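Local structure of tapirin (Caldicellulosiruptor kristjanssonii, 6N2B) at residues E254-G259 and V277-P282; E302-G307 and Q321-G326. The protein probably attaches cells of this thermophilic bacterium to cellulose, through a C-terminal beta-helix domain that also binds calcium. All coordinates share one frame; numbering follows the deposited sequence.

Contact 1: residues E254-G259 and V277-P282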
# COMPACT_ATOMS: atom_id res chain seq x y z
N GLU A 254 -1.78 -7.69 -9.23
CA GLU A 254 -2.86 -6.73 -9.04
C GLU A 254 -2.68 -6.02 -7.72
O GLU A 254 -2.09 -6.57 -6.78
CB GLU A 254 -4.29 -7.34 -9.04
CG GLU A 254 -4.53 -8.61 -9.87
CD GLU A 254 -5.94 -9.20 -9.66
OE1 GLU A 254 -6.07 -10.25 -8.97
OE2 GLU A 254 -6.92 -8.61 -10.17
N VAL A 255 -3.20 -4.79 -7.65
CA VAL A 255 -3.56 -4.13 -6.41
C VAL A 255 -4.99 -3.67 -6.59
O VAL A 255 -5.25 -2.78 -7.39
CB VAL A 255 -2.66 -2.94 -6.07
CG1 VAL A 255 -3.14 -2.27 -4.78
CG2 VAL A 255 -1.22 -3.38 -5.92
N ILE A 256 -5.91 -4.30 -5.88
CA ILE A 256 -7.33 -4.04 -6.05
C ILE A 256 -7.82 -3.38 -4.78
O ILE A 256 -7.85 -4.01 -3.71
CB ILE A 256 -8.11 -5.32 -6.34
CG1 ILE A 256 -7.42 -6.15 -7.44
CG2 ILE A 256 -9.56 -4.98 -6.66
CD1 ILE A 256 -7.45 -5.56 -8.85
N VAL A 257 -8.23 -2.12 -4.88
CA VAL A 257 -8.82 -1.39 -3.77
C VAL A 257 -10.33 -1.36 -3.99
O VAL A 257 -10.81 -0.73 -4.94
CB VAL A 257 -8.23 0.02 -3.66
CG1 VAL A 257 -8.97 0.83 -2.59
CG2 VAL A 257 -6.74 -0.05 -3.36
N ASN A 258 -11.08 -2.05 -3.13
CA ASN A 258 -12.53 -2.17 -3.26
C ASN A 258 -13.24 -1.30 -2.24
O ASN A 258 -12.66 -0.86 -1.24
CB ASN A 258 -12.98 -3.63 -3.09
CG ASN A 258 -12.62 -4.50 -4.28
OD1 ASN A 258 -12.61 -4.05 -5.43
ND2 ASN A 258 -12.32 -5.76 -4.01
N GLY A 259 -14.54 -1.06 -2.49
CA GLY A 259 -15.38 -0.31 -1.58
C GLY A 259 -15.03 1.17 -1.52
O GLY A 259 -14.25 1.69 -2.33
N VAL A 277 -6.17 -0.89 -9.38
CA VAL A 277 -7.58 -0.67 -9.67
C VAL A 277 -8.26 -0.16 -8.41
O VAL A 277 -8.33 -0.88 -7.40
CB VAL A 277 -8.28 -1.95 -10.17
CG1 VAL A 277 -9.72 -1.66 -10.53
CG2 VAL A 277 -7.56 -2.51 -11.37
N PHE A 278 -8.75 1.07 -8.45
CA PHE A 278 -9.75 1.53 -7.49
C PHE A 278 -11.12 1.20 -8.07
O PHE A 278 -11.52 1.76 -9.09
CB PHE A 278 -9.62 3.02 -7.23
CG PHE A 278 -8.48 3.37 -6.36
CD1 PHE A 278 -7.21 3.47 -6.88
CD2 PHE A 278 -8.67 3.61 -5.01
CE1 PHE A 278 -6.14 3.80 -6.07
CE2 PHE A 278 -7.61 3.94 -4.20
CZ PHE A 278 -6.34 4.04 -4.74
N ASN A 279 -11.84 0.29 -7.42
CA ASN A 279 -12.99 -0.32 -8.07
C ASN A 279 -14.22 0.58 -8.08
O ASN A 279 -15.04 0.49 -9.00
CB ASN A 279 -13.31 -1.64 -7.41
CG ASN A 279 -13.64 -2.70 -8.40
OD1 ASN A 279 -12.77 -3.15 -9.14
ND2 ASN A 279 -14.91 -3.09 -8.46
N GLY A 280 -14.37 1.43 -7.08
CA GLY A 280 -15.52 2.31 -7.04
C GLY A 280 -16.04 2.65 -5.66
O GLY A 280 -16.29 1.77 -4.84
N ALA A 281 -16.24 3.94 -5.42
CA ALA A 281 -16.72 4.42 -4.15
C ALA A 281 -18.08 5.10 -4.30
O ALA A 281 -18.34 5.75 -5.31
CB ALA A 281 -15.73 5.42 -3.54
N PRO A 282 -18.97 4.92 -3.32
CA PRO A 282 -20.18 5.74 -3.27
C PRO A 282 -19.83 7.20 -3.06
O PRO A 282 -18.88 7.54 -2.36
CB PRO A 282 -20.92 5.19 -2.04
CG PRO A 282 -20.40 3.83 -1.87
CD PRO A 282 -18.97 3.85 -2.31
O HOH W 1 -12.78 1.26 -4.35
O HOH W 2 -15.43 -0.91 -5.24
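Val257 sits over one face of the Phe278 ring, and Val257 CB lies 4.2 Å from the centroid of that ring in a CH-pi contact. Val257 CG1, anti to the backbone N (chi1 174°), reaches the rim at 3.7 Å from Phe278 CD2, while Val257 CG2 stands above the ring plane, shifted toward the rim. Valine and phenylalanine suit this pair because both are apolar and buried on the same face of the sheet, where branched methyls can lie against a flat ring. The other flat groups are the amides of Asn258 and Asn279, also side by side but turned 85° apart. Asn258 OD1 meets the aliphatic CB of Asn279, at 3.2 Å. On the face carrying Ile256 and Val277 the contact is apolar, with Ile256 CD1 3.9 Å from Val277 CB.

The strands are parallel, and three backbone hydrogen bonds hold the pairing. Val277 N donates to Val255 O (2.9 Å), Val257 N to Val277 O (2.8 Å) and Asn279 N to Val257 O (2.9 Å), so Val257 uses both its polar backbone atoms on this neighbour. Beyond the last direct backbone bond, water takes over the linking: one molecule bonds to Val257 O, Gly259 O and Gly280 N, another bridges Gly259 N and Gly280 O. Glycine suits both loop positions, since Gly259 has a positive phi (70°) and a side chain on Gly280 would run into the preceding carbonyl oxygen.

In the wider sheet, strand 254-257 lies between 234-236 and 275-278, and Val257 packs on Thr236 of the former. Strand 275-278 has 300-303 as its next neighbour; there Val277 touches Glu302 and Phe278 touches Leu303, while the Phe278 ring also forms an edge-to-face pair with Tyr309 of strand 307-311.

Contact 2: residues E302-G307 and Q321-G326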
# COMPACT_ATOMS: atom_id res chain seq x y z
N GLU A 302 -6.70 2.01 -13.02
CA GLU A 302 -8.12 2.27 -13.23
C GLU A 302 -8.64 3.02 -12.02
O GLU A 302 -8.77 2.45 -10.93
CB GLU A 302 -8.86 0.96 -13.45
CG GLU A 302 -10.31 1.10 -13.83
CD GLU A 302 -10.99 -0.24 -13.97
OE1 GLU A 302 -10.27 -1.24 -14.21
OE2 GLU A 302 -12.23 -0.30 -13.84
N LEU A 303 -8.93 4.30 -12.21
CA LEU A 303 -9.40 5.17 -11.13
C LEU A 303 -10.90 5.36 -11.31
O LEU A 303 -11.37 6.36 -11.84
CB LEU A 303 -8.65 6.50 -11.15
CG LEU A 303 -7.15 6.31 -10.98
CD1 LEU A 303 -6.40 7.65 -11.06
CD2 LEU A 303 -6.86 5.62 -9.66
N ASN A 304 -11.66 4.35 -10.87
CA ASN A 304 -13.10 4.52 -10.81
C ASN A 304 -13.44 5.46 -9.67
O ASN A 304 -12.63 5.72 -8.79
CB ASN A 304 -13.82 3.19 -10.61
CG ASN A 304 -13.89 2.41 -11.89
OD1 ASN A 304 -14.67 2.74 -12.79
ND2 ASN A 304 -13.06 1.37 -12.00
N GLY A 305 -14.66 5.95 -9.70
CA GLY A 305 -14.95 7.26 -9.19
C GLY A 305 -15.75 7.31 -7.91
O GLY A 305 -16.08 6.29 -7.29
N TYR A 306 -16.18 8.54 -7.61
CA TYR A 306 -16.32 9.14 -6.30
C TYR A 306 -14.99 8.97 -5.58
O TYR A 306 -14.77 8.04 -4.80
CB TYR A 306 -17.54 8.60 -5.60
CG TYR A 306 -18.74 9.17 -6.33
CD1 TYR A 306 -18.76 10.52 -6.68
CD2 TYR A 306 -19.78 8.35 -6.76
CE1 TYR A 306 -19.82 11.06 -7.39
CE2 TYR A 306 -20.86 8.89 -7.48
CZ TYR A 306 -20.87 10.24 -7.79
OH TYR A 306 -21.92 10.78 -8.49
N GLY A 307 -14.08 9.87 -5.92
CA GLY A 307 -12.74 9.86 -5.40
C GLY A 307 -11.96 11.05 -5.93
O GLY A 307 -12.23 11.53 -7.04
N GLN A 321 -7.01 4.89 -16.76
CA GLN A 321 -8.42 5.19 -16.92
C GLN A 321 -8.90 6.02 -15.74
O GLN A 321 -8.60 5.71 -14.59
CB GLN A 321 -9.27 3.92 -16.99
CG GLN A 321 -8.85 2.90 -18.01
CD GLN A 321 -9.57 1.56 -17.77
OE1 GLN A 321 -10.79 1.45 -18.00
NE2 GLN A 321 -8.83 0.56 -17.28
N VAL A 322 -9.66 7.06 -16.03
CA VAL A 322 -10.32 7.86 -15.03
C VAL A 322 -11.79 7.88 -15.43
O VAL A 322 -12.14 8.45 -16.47
CB VAL A 322 -9.73 9.28 -14.97
CG1 VAL A 322 -10.42 10.12 -13.89
CG2 VAL A 322 -8.24 9.22 -14.73
N LYS A 323 -12.64 7.21 -14.66
CA LYS A 323 -14.03 7.08 -15.09
C LYS A 323 -14.96 6.99 -13.89
O LYS A 323 -14.54 6.94 -12.73
CB LYS A 323 -14.22 5.87 -16.02
CG LYS A 323 -13.94 4.54 -15.37
CD LYS A 323 -13.61 3.47 -16.40
CE LYS A 323 -13.92 2.07 -15.87
NZ LYS A 323 -13.67 0.98 -16.87
N ASN A 324 -16.26 6.98 -14.21
CA ASN A 324 -17.35 6.87 -13.25
C ASN A 324 -17.23 7.91 -12.14
O ASN A 324 -17.33 7.60 -10.95
CB ASN A 324 -17.43 5.45 -12.69
CG ASN A 324 -17.79 4.44 -13.76
OD1 ASN A 324 -18.83 4.58 -14.42
ND2 ASN A 324 -16.92 3.45 -13.98
N TYR A 325 -17.03 9.16 -12.55
CA TYR A 325 -16.96 10.38 -11.74
C TYR A 325 -15.64 10.52 -10.99
O TYR A 325 -15.54 11.40 -10.11
CB TYR A 325 -18.12 10.50 -10.75
CG TYR A 325 -19.44 10.65 -11.46
CD1 TYR A 325 -20.18 9.53 -11.82
CD2 TYR A 325 -19.93 11.91 -11.80
CE1 TYR A 325 -21.40 9.66 -12.49
CE2 TYR A 325 -21.14 12.05 -12.48
CZ TYR A 325 -21.87 10.92 -12.82
OH TYR A 325 -23.08 11.03 -13.48
N GLY A 326 -14.62 9.74 -11.32
CA GLY A 326 -13.34 9.90 -10.66
C GLY A 326 -12.64 11.19 -11.04
O GLY A 326 -12.78 11.69 -12.16
O HOH W 3 -15.36 12.05 -7.73
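Tyr306 and Tyr325 form the aromatic part of the contact. Their planes are nearly parallel (8°) but slid apart, with centroids 5.3 Å from each other, so the rings barely overlap. Tyr306 OH lies over the centre of the Tyr325 ring, and Tyr325 CB sits over a face of the Tyr306 ring, 4.1 Å from its centroid, as a CH-pi contact.

The backbone bonds are those of a parallel pair: Leu303 N donates to Gln321 O (2.8 Å) and Lys323 N to Leu303 O (3.2 Å). These strands belong to successive coils of a beta-helix, and the segments run on into the bends where each coil leaves this sheet. At one bend Lys323 to Gly326 make a type I' turn; Asn324 and Tyr325 both have positive phi, which asparagine tolerates comparatively well. A side chain on Gly305 would probably run into Asn324 O and the backbone of Gly326.

Among the polar side chains, Asn324 ND2 donates to Asn304 OD1 (2.6 Å) with the two amides nearly coplanar. Asn304 ND2 in turn donates to Glu302 OE2 (2.6 Å), on the anti side but 34° out of the carboxylate plane, so the asparagine spans acceptor and donor. A leucine in place of Asn304 would probably leave Asn324 ND2 without this acceptor and the Glu302 carboxylate freer to turn.

Charge adds a salt bridge between Glu302 OE2 and Lys323 NZ (3.6 Å). Lys323 CG lies between the backbone N and the carbonyl carbon (chi1 63°) and the chain is extended beyond it, which carries CG and CE past Asn304 OD1 and NZ to Glu302. Lys323 NZ also donates to Gln321 OE1 (3.1 Å).

Overall arrangement
Contacts 1 and 2 follow one another along the chain, the first closing before the second opens, and their centres are 10 Å apart on the same side of the chain's centre. Both belong to the parallel sheet that runs from strand 234-236 to strand 380-384 in chain order, as expected when each coil of a beta-helix adds one strand to this wall. Strands 275-278 and 300-303 join them directly, with Phe278 N and Glu302 O 2.8 Å apart; in the turns that follow, Ala281 N and Gly305 O are 3.0 Å apart, and both pairs are probable hydrogen bonds. Four neighbouring strands of this sheet are thus linked along one wall, away from the calcium site.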